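Local coordinates for Cas13d (uncultured Ruminococcus sp, PDB 6IV9), which binds a CRISPR RNA and probably uses its two HEPN domains to mature that RNA and to cleave target RNA, at residues G258-E261 / P262-K265. The protein carries 2 engineered substitutions. Numbering follows the deposited sequence.
Sequences GLEE and PKTK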
ATOM      1  N   GLY A 258       7.437 -16.534   2.567  1.00 35.25           N
ATOM      2  CA  GLY A 258       8.350 -16.679   3.706  1.00 34.83           C
ATOM      3  C   GLY A 258       7.790 -17.646   4.732  1.00 34.86           C
ATOM      4  O   GLY A 258       8.323 -17.671   5.810  1.00 37.65           O
ATOM      5  N   LEU A 259       6.687 -18.321   4.414  1.00 32.00           N
ATOM      6  CA  LEU A 259       6.086 -19.361   5.289  1.00 35.57           C
ATOM      7  C   LEU A 259       6.539 -20.751   4.834  1.00 32.66           C
ATOM      8  O   LEU A 259       5.749 -21.484   4.295  1.00 41.46           O
ATOM      9  CB  LEU A 259       4.571 -19.248   5.268  1.00 32.25           C
ATOM     10  CG  LEU A 259       4.044 -17.971   5.889  1.00 34.74           C
ATOM     11  CD1 LEU A 259       2.543 -17.913   5.766  1.00 38.62           C
ATOM     12  CD2 LEU A 259       4.476 -17.892   7.335  1.00 36.78           C
ATOM     13  N   GLU A 260       7.783 -21.057   5.105  1.00 43.49           N
ATOM     14  CA  GLU A 260       8.428 -22.338   4.772  1.00 51.28           C
ATOM     15  C   GLU A 260       7.993 -23.427   5.752  1.00 35.64           C
ATOM     16  O   GLU A 260       8.115 -23.216   6.927  1.00 41.10           O
ATOM     17  CB  GLU A 260       9.909 -22.086   5.012  1.00 59.88           C
ATOM     18  CG  GLU A 260      10.793 -23.280   4.778  1.00 80.28           C
ATOM     19  CD  GLU A 260      11.962 -22.876   3.911  1.00 79.45           C
ATOM     20  OE1 GLU A 260      13.074 -22.796   4.431  1.00 72.85           O
ATOM     21  OE2 GLU A 260      11.719 -22.582   2.740  1.00 83.69           O
ATOM     22  N   GLU A 261       7.598 -24.596   5.254  1.00 35.83           N
ATOM     23  CA  GLU A 261       7.299 -25.743   6.147  1.00 33.45           C
ATOM     24  C   GLU A 261       8.624 -26.201   6.761  1.00 34.24           C
ATOM     25  O   GLU A 261       9.650 -25.966   6.171  1.00 35.24           O
ATOM     26  CB  GLU A 261       6.615 -26.885   5.393  1.00 36.13           C
ATOM     27  CG  GLU A 261       7.536 -27.611   4.445  1.00 43.78           C
ATOM     28  CD  GLU A 261       6.986 -28.757   3.612  1.00 49.17           C
ATOM     29  OE1 GLU A 261       5.789 -28.971   3.619  1.00 45.54           O
ATOM     30  OE2 GLU A 261       7.783 -29.419   2.949  1.00 59.14           O
ATOM     31  N   PRO A 262       8.643 -26.859   7.933  1.00 35.67           N
ATOM     32  CA  PRO A 262       9.890 -27.309   8.545  1.00 37.49           C
ATOM     33  C   PRO A 262      10.639 -28.337   7.690  1.00 35.21           C
ATOM     34  O   PRO A 262      10.032 -29.001   6.919  1.00 35.77           O
ATOM     35  CB  PRO A 262       9.430 -28.006   9.831  1.00 40.31           C
ATOM     36  CG  PRO A 262       8.104 -27.386  10.121  1.00 41.77           C
ATOM     37  CD  PRO A 262       7.491 -27.148   8.765  1.00 38.34           C
ATOM     38  N   LYS A 263      11.960 -28.350   7.809  1.00 39.39           N
ATOM     39  CA  LYS A 263      12.808 -29.322   7.076  1.00 45.21           C
ATOM     40  C   LYS A 263      12.536 -30.744   7.586  1.00 47.07           C
ATOM     41  O   LYS A 263      12.480 -31.643   6.781  1.00 46.32           O
ATOM     42  CB  LYS A 263      14.274 -28.909   7.180  1.00 49.70           C
ATOM     43  CG  LYS A 263      14.890 -28.456   5.866  1.00 68.52           C
ATOM     44  CD  LYS A 263      15.275 -26.992   5.822  1.00 79.62           C
ATOM     45  CE  LYS A 263      14.606 -26.224   4.702  1.00 81.34           C
ATOM     46  NZ  LYS A 263      13.554 -27.035   4.052  1.00 89.89           N
ATOM     47  N   THR A 264      12.387 -30.908   8.894  1.00 43.09           N
ATOM     48  CA  THR A 264      12.103 -32.229   9.506  1.00 51.87           C
ATOM     49  C   THR A 264      10.651 -32.641   9.244  1.00 46.89           C
ATOM     50  O   THR A 264       9.835 -31.769   9.014  1.00 37.89           O
ATOM     51  CB  THR A 264      12.383 -32.192  11.006  1.00 52.73           C
ATOM     52  OG1 THR A 264      11.606 -31.131  11.549  1.00 58.06           O
ATOM     53  CG2 THR A 264      13.840 -31.931  11.303  1.00 59.79           C
ATOM     54  N   LYS A 265      10.379 -33.942   9.270  1.00 41.50           N
ATOM     55  CA  LYS A 265       9.004 -34.470   9.075  1.00 42.75           C
ATOM     56  C   LYS A 265       8.399 -34.836  10.435  1.00 40.95           C
ATOM     57  O   LYS A 265       7.353 -35.464  10.478  1.00 43.04           O
ATOM     58  CB  LYS A 265       9.004 -35.611   8.065  1.00 45.09           C
ATOM     59  CG  LYS A 265       9.590 -35.227   6.722  1.00 54.42           C
ATOM     60  CD  LYS A 265       8.751 -34.231   6.008  1.00 55.82           C
ATOM     61  CE  LYS A 265       9.387 -33.757   4.723  1.00 63.12           C
ATOM     62  NZ  LYS A 265       8.383 -33.091   3.876  1.00 70.66           N
TER
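The carboxylate of Glu-261 is shared between two lysines: OE2 faces NZ of Lys-265 at 3.8 Å, a long salt bridge, while OE1 forms a salt bridge with Lys-252, just beyond the end of helix 232-251. Glu-261 reaches Lys-265 because its CG sits between the backbone N and the carbonyl carbon (chi1 71°) and the chain then runs out straight, carrying the carboxylate forward along the sequence. Its methylene CG passes 3.8 Å from the carbonyl O of Pro-262. Lys-265 has its CG anti to the carbonyl carbon, and a bend at chi2 (-67°) turns the extended outer chain back towards Glu-261, so that the two side chains meet at an angle.

Pro-262 follows Glu-261 directly; its ring restrains phi (-63°) and its nitrogen, lacking a hydrogen, offers no donor there. Both Glu-261 and Pro-262 also touch Tyr-273 of helix 267-291, whose hydroxyl is hydrogen-bonded to the carbonyl O of Leu-259; one tyrosine thus meets the loop both through its hydroxyl and through side-chain packing.

A second, weaker pairing involves Glu-260 and Lys-263. Lys-263 curls through several bends, bringing CE to 3.8 Å from Glu-260 OE1, yet NZ stays 4.3 Å from that oxygen, too far for a salt bridge. Glu-260 has a firmer hold elsewhere, since its OE2 accepts a hydrogen bond from the backbone N of Ser-578.

In this surface loop linking helices 232-251 and 267-291, charge pairs spaced i to i+4 and i to i+3 form on an irregular chain through bends in the lysine side chains. The attraction between Glu-261 and Lys-265 is probably softened by water; Lys-252 ties Glu-261 to the start of the loop, whereas Ser-578 and Tyr-273 link it to other parts of the fold.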